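Local atomic coordinates of precorrin-8x Methyl Mutase (Thermus thermophilus, PDB entry 1V9C), a protein that probably catalyses the methyl-group rearrangement of precorrin-8X to hydrogenobyrinate, a step in the biosynthesis of adenosylcobalamin. Residues T138-L143 with R171-A176; P99-R104 with A113-A118; I15-A20 with L28-V33; A7-S12 with V33-H38. All blocks are in the same frame, centred on the assembly; numbering follows the deposited sequence.

Contact 1 (T138-L143 with R171-A176); sequences TFLLAL and RALMEA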
loop_
_atom_site.group_PDB
_atom_site.type_symbol
_atom_site.label_atom_id
_atom_site.label_comp_id
_atom_site.label_asym_id
_atom_site.label_seq_id
_atom_site.Cartn_x
_atom_site.Cartn_y
_atom_site.Cartn_z
ATOM N N THR B 138 -9.554 8.033 -12.764
ATOM C CA THR B 138 -10.355 7.930 -13.976
ATOM C C THR B 138 -11.232 6.685 -13.890
ATOM O O THR B 138 -12.266 6.585 -14.548
ATOM C CB THR B 138 -9.472 7.850 -15.248
ATOM O OG1 THR B 138 -8.780 6.601 -15.276
ATOM C CG2 THR B 138 -8.454 8.980 -15.268
ATOM N N PHE B 139 -10.815 5.728 -13.073
ATOM C CA PHE B 139 -11.604 4.522 -12.911
ATOM C C PHE B 139 -12.853 4.875 -12.097
ATOM O O PHE B 139 -13.957 4.452 -12.420
ATOM C CB PHE B 139 -10.796 3.445 -12.183
ATOM C CG PHE B 139 -11.589 2.208 -11.863
ATOM C CD1 PHE B 139 -11.993 1.346 -12.874
ATOM C CD2 PHE B 139 -11.950 1.920 -10.552
ATOM C CE1 PHE B 139 -12.747 0.212 -12.588
ATOM C CE2 PHE B 139 -12.709 0.781 -10.252
ATOM C CZ PHE B 139 -13.107 -0.073 -11.271
ATOM N N LEU B 140 -12.663 5.663 -11.047
ATOM C CA LEU B 140 -13.763 6.071 -10.176
ATOM C C LEU B 140 -14.757 6.966 -10.920
ATOM O O LEU B 140 -15.943 6.987 -10.608
ATOM C CB LEU B 140 -13.212 6.807 -8.954
ATOM C CG LEU B 140 -14.244 7.176 -7.889
ATOM C CD1 LEU B 140 -14.978 5.916 -7.425
ATOM C CD2 LEU B 140 -13.539 7.843 -6.721
ATOM N N LEU B 141 -14.257 7.709 -11.901
ATOM C CA LEU B 141 -15.107 8.575 -12.706
ATOM C C LEU B 141 -15.917 7.729 -13.681
ATOM O O LEU B 141 -17.111 7.944 -13.845
ATOM C CB LEU B 141 -14.259 9.579 -13.480
ATOM C CG LEU B 141 -13.799 10.772 -12.659
ATOM C CD1 LEU B 141 -12.927 11.660 -13.522
ATOM C CD2 LEU B 141 -15.008 11.536 -12.142
ATOM N N ALA B 142 -15.266 6.770 -14.330
ATOM C CA ALA B 142 -15.961 5.889 -15.263
ATOM C C ALA B 142 -17.054 5.183 -14.472
ATOM O O ALA B 142 -18.220 5.220 -14.847
ATOM C CB ALA B 142 -14.996 4.871 -15.854
ATOM N N LEU B 143 -16.666 4.566 -13.356
ATOM C CA LEU B 143 -17.610 3.862 -12.492
ATOM C C LEU B 143 -18.772 4.749 -12.054
ATOM O O LEU B 143 -19.912 4.301 -12.008
ATOM C CB LEU B 143 -16.900 3.319 -11.241
ATOM C CG LEU B 143 -17.788 2.675 -10.164
ATOM C CD1 LEU B 143 -18.575 1.507 -10.776
ATOM C CD2 LEU B 143 -16.933 2.192 -8.985
ATOM N N ARG B 171 -15.494 13.817 -5.508
ATOM C CA ARG B 171 -16.729 14.598 -5.511
ATOM C C ARG B 171 -17.775 13.836 -6.327
ATOM O O ARG B 171 -18.907 13.648 -5.888
ATOM C CB ARG B 171 -16.490 15.973 -6.130
ATOM C CG ARG B 171 -16.634 17.125 -5.149
ATOM C CD ARG B 171 -16.107 18.427 -5.750
ATOM N NE ARG B 171 -14.648 18.428 -5.866
ATOM C CZ ARG B 171 -13.951 19.314 -6.572
ATOM N NH1 ARG B 171 -14.570 20.277 -7.237
ATOM N NH2 ARG B 171 -12.629 19.239 -6.608
ATOM N N ALA B 172 -17.389 13.373 -7.508
ATOM C CA ALA B 172 -18.314 12.628 -8.345
ATOM C C ALA B 172 -18.882 11.425 -7.595
ATOM O O ALA B 172 -19.970 10.934 -7.923
ATOM C CB ALA B 172 -17.620 12.164 -9.595
ATOM N N LEU B 173 -18.149 10.944 -6.593
ATOM C CA LEU B 173 -18.608 9.793 -5.821
ATOM C C LEU B 173 -19.490 10.208 -4.639
ATOM O O LEU B 173 -20.520 9.589 -4.365
ATOM C CB LEU B 173 -17.407 8.990 -5.313
ATOM C CG LEU B 173 -17.721 7.820 -4.375
ATOM C CD1 LEU B 173 -18.549 6.774 -5.127
ATOM C CD2 LEU B 173 -16.424 7.207 -3.865
ATOM N N MET B 174 -19.079 11.261 -3.944
ATOM C CA MET B 174 -19.815 11.757 -2.783
ATOM C C MET B 174 -21.161 12.431 -3.069
ATOM O O MET B 174 -21.818 12.912 -2.146
ATOM C CB MET B 174 -18.947 12.729 -2.005
ATOM C CG MET B 174 -17.769 12.096 -1.327
ATOM S SD MET B 174 -16.857 13.358 -0.483
ATOM C CE MET B 174 -15.978 14.084 -1.854
ATOM N N GLU B 175 -21.565 12.464 -4.336
ATOM C CA GLU B 175 -22.838 13.070 -4.735
ATOM C C GLU B 175 -23.604 12.048 -5.572
ATOM O O GLU B 175 -24.534 12.388 -6.307
ATOM C CB GLU B 175 -22.576 14.344 -5.548
ATOM C CG GLU B 175 -21.748 15.381 -4.786
ATOM C CD GLU B 175 -21.389 16.605 -5.616
ATOM O OE1 GLU B 175 -20.785 16.438 -6.697
ATOM O OE2 GLU B 175 -21.705 17.735 -5.179
ATOM N N ALA B 176 -23.205 10.787 -5.433
ATOM C CA ALA B 176 -23.808 9.687 -6.170
ATOM C C ALA B 176 -24.782 8.872 -5.315
ATOM O O ALA B 176 -24.755 8.954 -4.078
ATOM C CB ALA B 176 -22.714 8.788 -6.721
#

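Contact 2 (P99-R104 with A113-A118); sequences PEVVAR and AEAAVA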
loop_
_atom_site.group_PDB
_atom_site.type_symbol
_atom_site.label_atom_id
_atom_site.label_comp_id
_atom_site.label_asym_id
_atom_site.label_seq_id
_atom_site.Cartn_x
_atom_site.Cartn_y
_atom_site.Cartn_z
ATOM N N PRO B 99 -6.749 -9.584 -17.645
ATOM C CA PRO B 99 -6.422 -9.964 -19.025
ATOM C C PRO B 99 -7.366 -9.394 -20.083
ATOM O O PRO B 99 -6.941 -8.639 -20.960
ATOM C CB PRO B 99 -6.467 -11.488 -18.979
ATOM C CG PRO B 99 -6.021 -11.788 -17.595
ATOM C CD PRO B 99 -6.798 -10.777 -16.784
ATOM N N GLU B 100 -8.643 -9.766 -20.000
ATOM C CA GLU B 100 -9.639 -9.296 -20.952
ATOM C C GLU B 100 -9.645 -7.782 -21.021
ATOM O O GLU B 100 -9.623 -7.205 -22.111
ATOM C CB GLU B 100 -11.032 -9.812 -20.580
ATOM C CG GLU B 100 -11.353 -11.194 -21.152
ATOM C CD GLU B 100 -11.340 -12.300 -20.107
ATOM O OE1 GLU B 100 -10.301 -12.483 -19.436
ATOM O OE2 GLU B 100 -12.374 -12.993 -19.959
ATOM N N VAL B 101 -9.665 -7.147 -19.850
ATOM C CA VAL B 101 -9.661 -5.692 -19.743
ATOM C C VAL B 101 -8.466 -5.071 -20.464
ATOM O O VAL B 101 -8.617 -4.142 -21.262
ATOM C CB VAL B 101 -9.625 -5.238 -18.263
ATOM C CG1 VAL B 101 -9.378 -3.742 -18.185
ATOM C CG2 VAL B 101 -10.932 -5.591 -17.573
ATOM N N VAL B 102 -7.274 -5.578 -20.174
ATOM C CA VAL B 102 -6.075 -5.047 -20.804
ATOM C C VAL B 102 -6.116 -5.333 -22.298
ATOM O O VAL B 102 -5.630 -4.538 -23.107
ATOM C CB VAL B 102 -4.797 -5.662 -20.178
ATOM C CG1 VAL B 102 -3.564 -5.234 -20.967
ATOM C CG2 VAL B 102 -4.667 -5.210 -18.725
ATOM N N ALA B 103 -6.707 -6.472 -22.650
ATOM C CA ALA B 103 -6.838 -6.888 -24.040
ATOM C C ALA B 103 -7.742 -5.905 -24.777
ATOM O O ALA B 103 -7.389 -5.388 -25.837
ATOM C CB ALA B 103 -7.423 -8.293 -24.105
ATOM N N ARG B 104 -8.918 -5.653 -24.212
ATOM C CA ARG B 104 -9.848 -4.715 -24.815
ATOM C C ARG B 104 -9.154 -3.362 -24.884
ATOM O O ARG B 104 -9.167 -2.693 -25.917
ATOM C CB ARG B 104 -11.112 -4.592 -23.967
ATOM C CG ARG B 104 -11.854 -5.897 -23.746
ATOM C CD ARG B 104 -13.170 -5.643 -23.027
ATOM N NE ARG B 104 -13.987 -6.850 -22.913
ATOM C CZ ARG B 104 -15.259 -6.854 -22.521
ATOM N NH1 ARG B 104 -15.857 -5.710 -22.207
ATOM N NH2 ARG B 104 -15.933 -7.997 -22.441
ATOM N N ALA B 113 -9.140 2.002 -17.816
ATOM C CA ALA B 113 -10.064 2.185 -16.705
ATOM C C ALA B 113 -11.488 2.056 -17.212
ATOM O O ALA B 113 -12.396 1.687 -16.465
ATOM C CB ALA B 113 -9.854 3.558 -16.066
ATOM N N GLU B 114 -11.676 2.377 -18.486
ATOM C CA GLU B 114 -12.986 2.287 -19.111
ATOM C C GLU B 114 -13.274 0.824 -19.407
ATOM O O GLU B 114 -14.360 0.321 -19.126
ATOM C CB GLU B 114 -13.013 3.105 -20.406
ATOM C CG GLU B 114 -13.024 4.612 -20.185
ATOM C CD GLU B 114 -14.316 5.104 -19.548
ATOM O OE1 GLU B 114 -14.422 6.320 -19.275
ATOM O OE2 GLU B 114 -15.229 4.280 -19.324
ATOM N N ALA B 115 -12.284 0.146 -19.972
ATOM C CA ALA B 115 -12.416 -1.260 -20.291
ATOM C C ALA B 115 -12.785 -2.007 -19.022
ATOM O O ALA B 115 -13.656 -2.878 -19.038
ATOM C CB ALA B 115 -11.104 -1.795 -20.856
ATOM N N ALA B 116 -12.123 -1.649 -17.922
ATOM C CA ALA B 116 -12.359 -2.289 -16.629
ATOM C C ALA B 116 -13.822 -2.239 -16.198
ATOM O O ALA B 116 -14.421 -3.272 -15.912
ATOM C CB ALA B 116 -11.476 -1.650 -15.564
ATOM N N VAL B 117 -14.394 -1.043 -16.139
ATOM C CA VAL B 117 -15.797 -0.897 -15.748
ATOM C C VAL B 117 -16.707 -1.585 -16.770
ATOM O O VAL B 117 -17.513 -2.452 -16.420
ATOM C CB VAL B 117 -16.210 0.585 -15.661
ATOM C CG1 VAL B 117 -17.621 0.691 -15.115
ATOM C CG2 VAL B 117 -15.240 1.349 -14.790
ATOM N N ALA B 118 -16.574 -1.180 -18.031
ATOM C CA ALA B 118 -17.363 -1.752 -19.117
ATOM C C ALA B 118 -17.330 -3.267 -19.009
ATOM O O ALA B 118 -18.365 -3.926 -19.077
ATOM C CB ALA B 118 -16.801 -1.311 -20.465
#

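Contact 3 (I15-A20 with L28-V33); sequences IVDQEA and LEWPVV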
loop_
_atom_site.group_PDB
_atom_site.type_symbol
_atom_site.label_atom_id
_atom_site.label_comp_id
_atom_site.label_asym_id
_atom_site.label_seq_id
_atom_site.Cartn_x
_atom_site.Cartn_y
_atom_site.Cartn_z
ATOM N N ILE B 15 -3.216 1.800 21.248
ATOM C CA ILE B 15 -2.405 3.001 21.094
ATOM C C ILE B 15 -3.049 4.041 20.183
ATOM O O ILE B 15 -2.996 5.236 20.466
ATOM C CB ILE B 15 -1.001 2.643 20.560
ATOM C CG1 ILE B 15 -0.273 1.787 21.603
ATOM C CG2 ILE B 15 -0.228 3.917 20.185
ATOM C CD1 ILE B 15 1.175 1.495 21.282
ATOM N N VAL B 16 -3.659 3.597 19.094
ATOM C CA VAL B 16 -4.303 4.542 18.204
ATOM C C VAL B 16 -5.537 5.136 18.888
ATOM O O VAL B 16 -5.831 6.314 18.726
ATOM C CB VAL B 16 -4.763 3.903 16.911
ATOM C CG1 VAL B 16 -5.579 4.919 16.123
ATOM C CG2 VAL B 16 -3.575 3.422 16.098
ATOM N N ASP B 17 -6.264 4.320 19.641
ATOM C CA ASP B 17 -7.445 4.834 20.317
ATOM C C ASP B 17 -7.058 5.873 21.362
ATOM O O ASP B 17 -7.800 6.809 21.593
ATOM C CB ASP B 17 -8.242 3.709 20.980
ATOM C CG ASP B 17 -9.298 3.132 20.062
ATOM O OD1 ASP B 17 -9.789 3.872 19.185
ATOM O OD2 ASP B 17 -9.652 1.949 20.225
ATOM N N GLN B 18 -5.883 5.705 21.965
ATOM C CA GLN B 18 -5.388 6.617 22.991
ATOM C C GLN B 18 -4.952 7.978 22.479
ATOM O O GLN B 18 -5.057 8.975 23.185
ATOM C CB GLN B 18 -4.199 6.007 23.702
ATOM C CG GLN B 18 -4.540 4.988 24.730
ATOM C CD GLN B 18 -3.292 4.398 25.336
ATOM O OE1 GLN B 18 -2.177 4.825 25.008
ATOM N NE2 GLN B 18 -3.458 3.416 26.227
ATOM N N GLU B 19 -4.456 8.012 21.250
ATOM C CA GLU B 19 -3.955 9.248 20.684
ATOM C C GLU B 19 -4.831 9.840 19.591
ATOM O O GLU B 19 -4.422 10.773 18.897
ATOM C CB GLU B 19 -2.551 8.990 20.164
ATOM C CG GLU B 19 -1.826 7.912 20.962
ATOM C CD GLU B 19 -0.395 7.742 20.514
ATOM O OE1 GLU B 19 -0.124 8.025 19.332
ATOM O OE2 GLU B 19 0.455 7.322 21.334
ATOM N N ALA B 20 -6.033 9.298 19.441
ATOM C CA ALA B 20 -6.963 9.769 18.423
ATOM C C ALA B 20 -7.503 11.149 18.783
ATOM O O ALA B 20 -7.288 12.115 18.055
ATOM C CB ALA B 20 -8.122 8.789 18.271
ATOM N N LEU B 28 -19.994 2.148 14.424
ATOM C CA LEU B 28 -19.626 1.264 13.323
ATOM C C LEU B 28 -18.568 1.874 12.427
ATOM O O LEU B 28 -17.813 1.164 11.780
ATOM C CB LEU B 28 -20.839 0.946 12.460
ATOM C CG LEU B 28 -21.849 -0.052 12.992
ATOM C CD1 LEU B 28 -23.012 -0.098 12.013
ATOM C CD2 LEU B 28 -21.212 -1.421 13.155
ATOM N N GLU B 29 -18.525 3.197 12.388
ATOM C CA GLU B 29 -17.575 3.891 11.548
ATOM C C GLU B 29 -16.183 3.959 12.146
ATOM O O GLU B 29 -15.191 3.860 11.426
ATOM C CB GLU B 29 -18.069 5.308 11.275
ATOM C CG GLU B 29 -19.326 5.395 10.424
ATOM C CD GLU B 29 -19.930 6.793 10.434
ATOM O OE1 GLU B 29 -20.913 7.031 9.697
ATOM O OE2 GLU B 29 -19.425 7.653 11.188
ATOM N N TRP B 30 -16.106 4.129 13.460
ATOM C CA TRP B 30 -14.817 4.249 14.113
ATOM C C TRP B 30 -13.817 3.126 13.836
ATOM O O TRP B 30 -12.697 3.403 13.443
ATOM C CB TRP B 30 -14.975 4.417 15.628
ATOM C CG TRP B 30 -13.644 4.685 16.309
ATOM C CD1 TRP B 30 -13.081 3.963 17.331
ATOM C CD2 TRP B 30 -12.680 5.685 15.951
ATOM N NE1 TRP B 30 -11.821 4.447 17.620
ATOM C CE2 TRP B 30 -11.551 5.503 16.789
ATOM C CE3 TRP B 30 -12.656 6.712 15.004
ATOM C CZ2 TRP B 30 -10.413 6.313 16.703
ATOM C CZ3 TRP B 30 -11.513 7.525 14.919
ATOM C CH2 TRP B 30 -10.410 7.316 15.764
ATOM N N PRO B 31 -14.215 1.853 14.020
ATOM C CA PRO B 31 -13.295 0.740 13.777
ATOM C C PRO B 31 -12.653 0.809 12.398
ATOM O O PRO B 31 -11.559 0.305 12.188
ATOM C CB PRO B 31 -14.184 -0.490 13.938
ATOM C CG PRO B 31 -15.251 -0.025 14.877
ATOM C CD PRO B 31 -15.558 1.344 14.331
ATOM N N VAL B 32 -13.340 1.439 11.454
ATOM C CA VAL B 32 -12.798 1.558 10.110
ATOM C C VAL B 32 -11.709 2.625 10.072
ATOM O O VAL B 32 -10.636 2.410 9.507
ATOM C CB VAL B 32 -13.920 1.911 9.114
ATOM C CG1 VAL B 32 -13.344 2.233 7.747
ATOM C CG2 VAL B 32 -14.903 0.749 9.032
ATOM N N VAL B 33 -11.982 3.768 10.698
ATOM C CA VAL B 33 -11.035 4.877 10.700
ATOM C C VAL B 33 -9.787 4.540 11.499
ATOM O O VAL B 33 -8.683 4.918 11.117
ATOM C CB VAL B 33 -11.669 6.178 11.265
ATOM C CG1 VAL B 33 -10.675 7.313 11.191
ATOM C CG2 VAL B 33 -12.928 6.551 10.459
#

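Contact 4 (A7-S12 with V33-H38); sequences AIEEES and VRRMIH. With SO4 (sulfate ion), chain F; SO4 (sulfate ion), chain E.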
loop_
_atom_site.group_PDB
_atom_site.type_symbol
_atom_site.label_atom_id
_atom_site.label_comp_id
_atom_site.label_asym_id
_atom_site.label_seq_id
_atom_site.Cartn_x
_atom_site.Cartn_y
_atom_site.Cartn_z
ATOM N N ALA B 7 -1.422 -10.171 19.951
ATOM C CA ALA B 7 -1.393 -9.220 21.050
ATOM C C ALA B 7 -0.844 -7.875 20.598
ATOM O O ALA B 7 -1.373 -6.823 20.962
ATOM C CB ALA B 7 -0.547 -9.776 22.185
ATOM N N ILE B 8 0.223 -7.916 19.806
ATOM C CA ILE B 8 0.846 -6.701 19.304
ATOM C C ILE B 8 -0.170 -5.876 18.517
ATOM O O ILE B 8 -0.261 -4.663 18.709
ATOM C CB ILE B 8 2.070 -7.025 18.405
ATOM C CG1 ILE B 8 3.111 -7.821 19.197
ATOM C CG2 ILE B 8 2.700 -5.749 17.892
ATOM C CD1 ILE B 8 3.617 -7.124 20.443
ATOM N N GLU B 9 -0.943 -6.533 17.651
ATOM C CA GLU B 9 -1.952 -5.836 16.855
ATOM C C GLU B 9 -3.021 -5.218 17.751
ATOM O O GLU B 9 -3.459 -4.087 17.525
ATOM C CB GLU B 9 -2.624 -6.782 15.857
ATOM C CG GLU B 9 -3.643 -6.072 14.961
ATOM C CD GLU B 9 -4.449 -7.018 14.080
ATOM O OE1 GLU B 9 -5.185 -7.869 14.628
ATOM O OE2 GLU B 9 -4.348 -6.903 12.839
ATOM N N GLU B 10 -3.453 -5.970 18.759
ATOM C CA GLU B 10 -4.457 -5.465 19.684
ATOM C C GLU B 10 -3.849 -4.272 20.417
ATOM O O GLU B 10 -4.503 -3.239 20.582
ATOM C CB GLU B 10 -4.864 -6.547 20.687
ATOM C CG GLU B 10 -5.839 -6.064 21.759
ATOM C CD GLU B 10 -7.198 -5.647 21.199
ATOM O OE1 GLU B 10 -8.006 -5.079 21.966
ATOM O OE2 GLU B 10 -7.464 -5.893 19.999
ATOM N N GLU B 11 -2.592 -4.423 20.839
ATOM C CA GLU B 11 -1.873 -3.364 21.537
ATOM C C GLU B 11 -1.829 -2.127 20.658
ATOM O O GLU B 11 -2.193 -1.032 21.086
ATOM C CB GLU B 11 -0.445 -3.791 21.839
ATOM C CG GLU B 11 0.399 -2.718 22.526
ATOM C CD GLU B 11 1.889 -3.036 22.513
ATOM O OE1 GLU B 11 2.626 -2.516 23.377
ATOM O OE2 GLU B 11 2.329 -3.797 21.626
ATOM N N SER B 12 -1.378 -2.312 19.423
ATOM C CA SER B 12 -1.286 -1.216 18.475
ATOM C C SER B 12 -2.605 -0.488 18.250
ATOM O O SER B 12 -2.599 0.714 18.009
ATOM C CB SER B 12 -0.743 -1.712 17.140
ATOM O OG SER B 12 0.667 -1.692 17.147
ATOM N N VAL B 33 -11.982 3.768 10.698
ATOM C CA VAL B 33 -11.035 4.877 10.700
ATOM C C VAL B 33 -9.787 4.540 11.499
ATOM O O VAL B 33 -8.683 4.918 11.117
ATOM C CB VAL B 33 -11.669 6.178 11.265
ATOM C CG1 VAL B 33 -10.675 7.313 11.191
ATOM C CG2 VAL B 33 -12.928 6.551 10.459
ATOM N N ARG B 34 -9.988 3.830 12.603
ATOM C CA ARG B 34 -8.915 3.399 13.482
ATOM C C ARG B 34 -7.946 2.534 12.680
ATOM O O ARG B 34 -6.740 2.758 12.698
ATOM C CB ARG B 34 -9.495 2.579 14.642
ATOM C CG ARG B 34 -8.466 2.086 15.646
ATOM C CD ARG B 34 -8.951 0.839 16.379
ATOM N NE ARG B 34 -10.031 1.078 17.329
ATOM C CZ ARG B 34 -11.066 0.258 17.501
ATOM N NH1 ARG B 34 -11.163 -0.850 16.776
ATOM N NH2 ARG B 34 -11.991 0.528 18.415
ATOM N N ARG B 35 -8.498 1.553 11.966
ATOM C CA ARG B 35 -7.709 0.639 11.155
ATOM C C ARG B 35 -6.918 1.371 10.071
ATOM O O ARG B 35 -5.764 1.066 9.818
ATOM C CB ARG B 35 -8.624 -0.411 10.526
ATOM C CG ARG B 35 -7.868 -1.538 9.904
ATOM C CD ARG B 35 -8.346 -2.845 10.458
ATOM N NE ARG B 35 -7.407 -3.922 10.173
ATOM C CZ ARG B 35 -7.502 -5.139 10.694
ATOM N NH1 ARG B 35 -8.494 -5.432 11.524
ATOM N NH2 ARG B 35 -6.600 -6.058 10.395
ATOM N N MET B 36 -7.541 2.366 9.452
ATOM C CA MET B 36 -6.872 3.122 8.415
ATOM C C MET B 36 -5.700 3.923 8.986
ATOM O O MET B 36 -4.678 4.075 8.317
ATOM C CB MET B 36 -7.870 4.056 7.729
ATOM C CG MET B 36 -9.037 3.322 7.120
ATOM S SD MET B 36 -10.422 4.351 6.622
ATOM C CE MET B 36 -9.647 5.423 5.445
ATOM N N ILE B 37 -5.863 4.430 10.216
ATOM C CA ILE B 37 -4.820 5.217 10.893
ATOM C C ILE B 37 -3.711 4.257 11.346
ATOM O O ILE B 37 -2.537 4.547 11.234
ATOM C CB ILE B 37 -5.383 5.949 12.155
ATOM C CG1 ILE B 37 -6.434 6.986 11.733
ATOM C CG2 ILE B 37 -4.240 6.590 12.932
ATOM C CD1 ILE B 37 -6.981 7.834 12.862
ATOM N N HIS B 38 -4.117 3.108 11.868
ATOM C CA HIS B 38 -3.172 2.103 12.300
ATOM C C HIS B 38 -2.272 1.712 11.117
ATOM O O HIS B 38 -1.056 1.640 11.250
ATOM C CB HIS B 38 -3.924 0.888 12.811
ATOM C CG HIS B 38 -3.027 -0.232 13.232
ATOM N ND1 HIS B 38 -2.819 -1.351 12.455
ATOM C CD2 HIS B 38 -2.262 -0.392 14.339
ATOM C CE1 HIS B 38 -1.964 -2.151 13.065
ATOM N NE2 HIS B 38 -1.610 -1.593 14.209
HETATM S S SO4 F . -8.249 -8.855 12.315
HETATM O O1 SO4 F . -8.012 -8.542 10.898
HETATM O O2 SO4 F . -9.002 -10.118 12.432
HETATM O O3 SO4 F . -9.008 -7.758 12.935
HETATM O O4 SO4 F . -6.956 -8.991 13.007
HETATM S S SO4 E . -4.307 -4.079 8.066
HETATM O O1 SO4 E . -4.140 -4.392 6.633
HETATM O O2 SO4 E . -4.462 -5.314 8.848
HETATM O O3 SO4 E . -5.515 -3.262 8.235
HETATM O O4 SO4 E . -3.123 -3.340 8.542
#

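Contact 1 (T138-L143 with R171-A176)
Leu140 and Leu173 meet through their methyl groups between helix 137-147 and helix 166-174, two helices of the doubly wound alpha/beta fold. Along Leu140, CB leaves its helix in the direction of the partner but lies too far back to touch it. CG stands anti to the backbone N (chi1 -174°), which carries the fork outward, and the two methyls do the work: CD1 and CD2 of Leu140 each lie 4.1 Å from CD2 of Leu173, so a single methyl sits against both prongs. The two leucine chains cross at about a right angle. Leu173 also packs on Trp180 and Val182 of strand 180-183, which puts this half of the contact on the sheet side of the helices. One residue on, Leu141 reaches across with one branch, its CD2 packing 3.7 Å from CB of Ala172, where the short side chain leaves room for the longer one. The closest pair of CA atoms, those of Leu141 and Ala172, is 6.8 Å apart. With no hydrogen bond or charge pair crossing between the segments, the contact rests on methyl packing and exclusion of water, which fixes spacing but imposes little directional constraint.

Contact 2 (P99-R104 with A113-A118)
Two successive helices, 99-107 and 112-122, fold back on each other as a helix-loop-helix unit at the edge of the alpha/beta fold, with Val101 of the first set against Ala115 and Ala116 of the second. The segment axes approach to 8.3 Å at 131°, and the backbones come close together because the second helix offers alanines: the CA atoms of Val101 and Ala115 are 5.2 Å apart. Val101 straddles the backbone of Ala116, its CG1 lying 3.5 Å from Ala116 N and its CG2 3.7 Å from Ala116 CA. In return, Ala115 CB rests 3.4 Å from Val101 O and also touches CG1. Trimming Val101 to an alanine would probably open a gap over the Ala116 backbone and leave that turn with a poorer grip on the first helix. Farther along, Arg104 packs its CB at 4.2 Å from Ala115 CB, then runs extended from CG to NE past Ala118 toward the end of helix 112-122, where NH1 forms a salt bridge with Glu122. Val117, on another face of helix 112-122, packs on Phe139 and Ala146 of helix 137-147, so 112-122 lies between two helices; the motif is two consecutive helices crossing obliquely, packed through small residues.

Contact 3 (I15-A20 with L28-V33)
Asp17 receives the indole N-H of Trp30 across the N-terminal helix-loop-helix unit, in which helix 30-40 crosses helix 6-20 after the intervening loop. This polar end is the tight part of the contact. Trp30 NE1 donates to Asp17 OD1 at 2.6 Å with an N-H...O angle of 158°; the oxygen lies in the ring plane and presents its syn lone pair. Carboxylate and indole are nearly coplanar, 27° apart. CG of Trp30 is anti to the backbone N (chi1 -174°), which stretches the ring out from its helix to span backbones whose nearest CA atoms, those of Asp17 and Trp30, are still 9.7 Å apart. The other carboxylate oxygen, OD2, forms a salt bridge with Arg34, so Asp17 is shared by the indole and Arg34 of helix 30-40, and the arginine and the indole together probably favour the ionised acid. A leucine in place of Trp30 would probably leave Asp17 OD1 without its indole donor and His23, which stacks on the indole, without its partner. The loose side is the outer flank of helix 6-20, where Gln18 and Glu19 are exposed and do not reach the second segment. At the benzo end of the indole Ala20 makes a slight apolar contact, its CB 3.7 Å from both CH2 and CZ2 of Trp30.

Contact 4 (A7-S12 with V33-H38)
Arg35 holds two sulfate ions at once, just where Glu9 reaches over from the opposing helix of the N-terminal helix-loop-helix unit. The guanidinium makes four hydrogen bonds, two to each ion, and both sulfurs lie in its plane. To the sulfate of chain E, NE of Arg35 gives a bond of 2.8 Å to O3 and NH2 one of 2.7 Å to O2, both nearly straight; to that of chain F, NH1 binds O3 at 2.8 Å and NH2 binds O1 at 2.9 Å, the last bond noticeably bent. A bend in the chain at chi2 (126°) follows an anti first torsion and brings the group to this position. The ions probably come from the crystallisation liquor, yet with His198 and Arg202 as further donors to sulfate they are consistent with a pocket suited to anions. Glu9, poorly ordered, approaches from out of the guanidinium plane: its OE2 lies 3.4 Å from Arg35 NH2, a salt bridge of charges alone, with the two planes 76° apart. Elsewhere the helices pack directly, His38 reaching Ser12, which touches Val164 of the second subunit. Phe13 meets the imidazole edge to face. The serine methylene comes in at the ring edge, Ser12 CB lying 3.1 Å from His38 NE2 and 3.4 Å from His38 CD2.

From the N terminus, helix 6-20 runs into a loop and helix 30-40 crosses it: contact 4 joins the outer ends of this pair, and contact 3, inside the span that contact 4 closes, joins the ends next to the loop. They share Val33, are linked by the packing of Val16 on Ile37, and both border the second subunit. The chain then passes through the first strands of the sheet before contact 2 closes a short loop between consecutive helices. Contact 1 follows in series, spanning strand 155-158 to join two helices of the parallel part. Contacts 1 and 2 meet where Thr138 packs on Ala113; contact 2 lies about 36 Å, centre to centre, from contact 4.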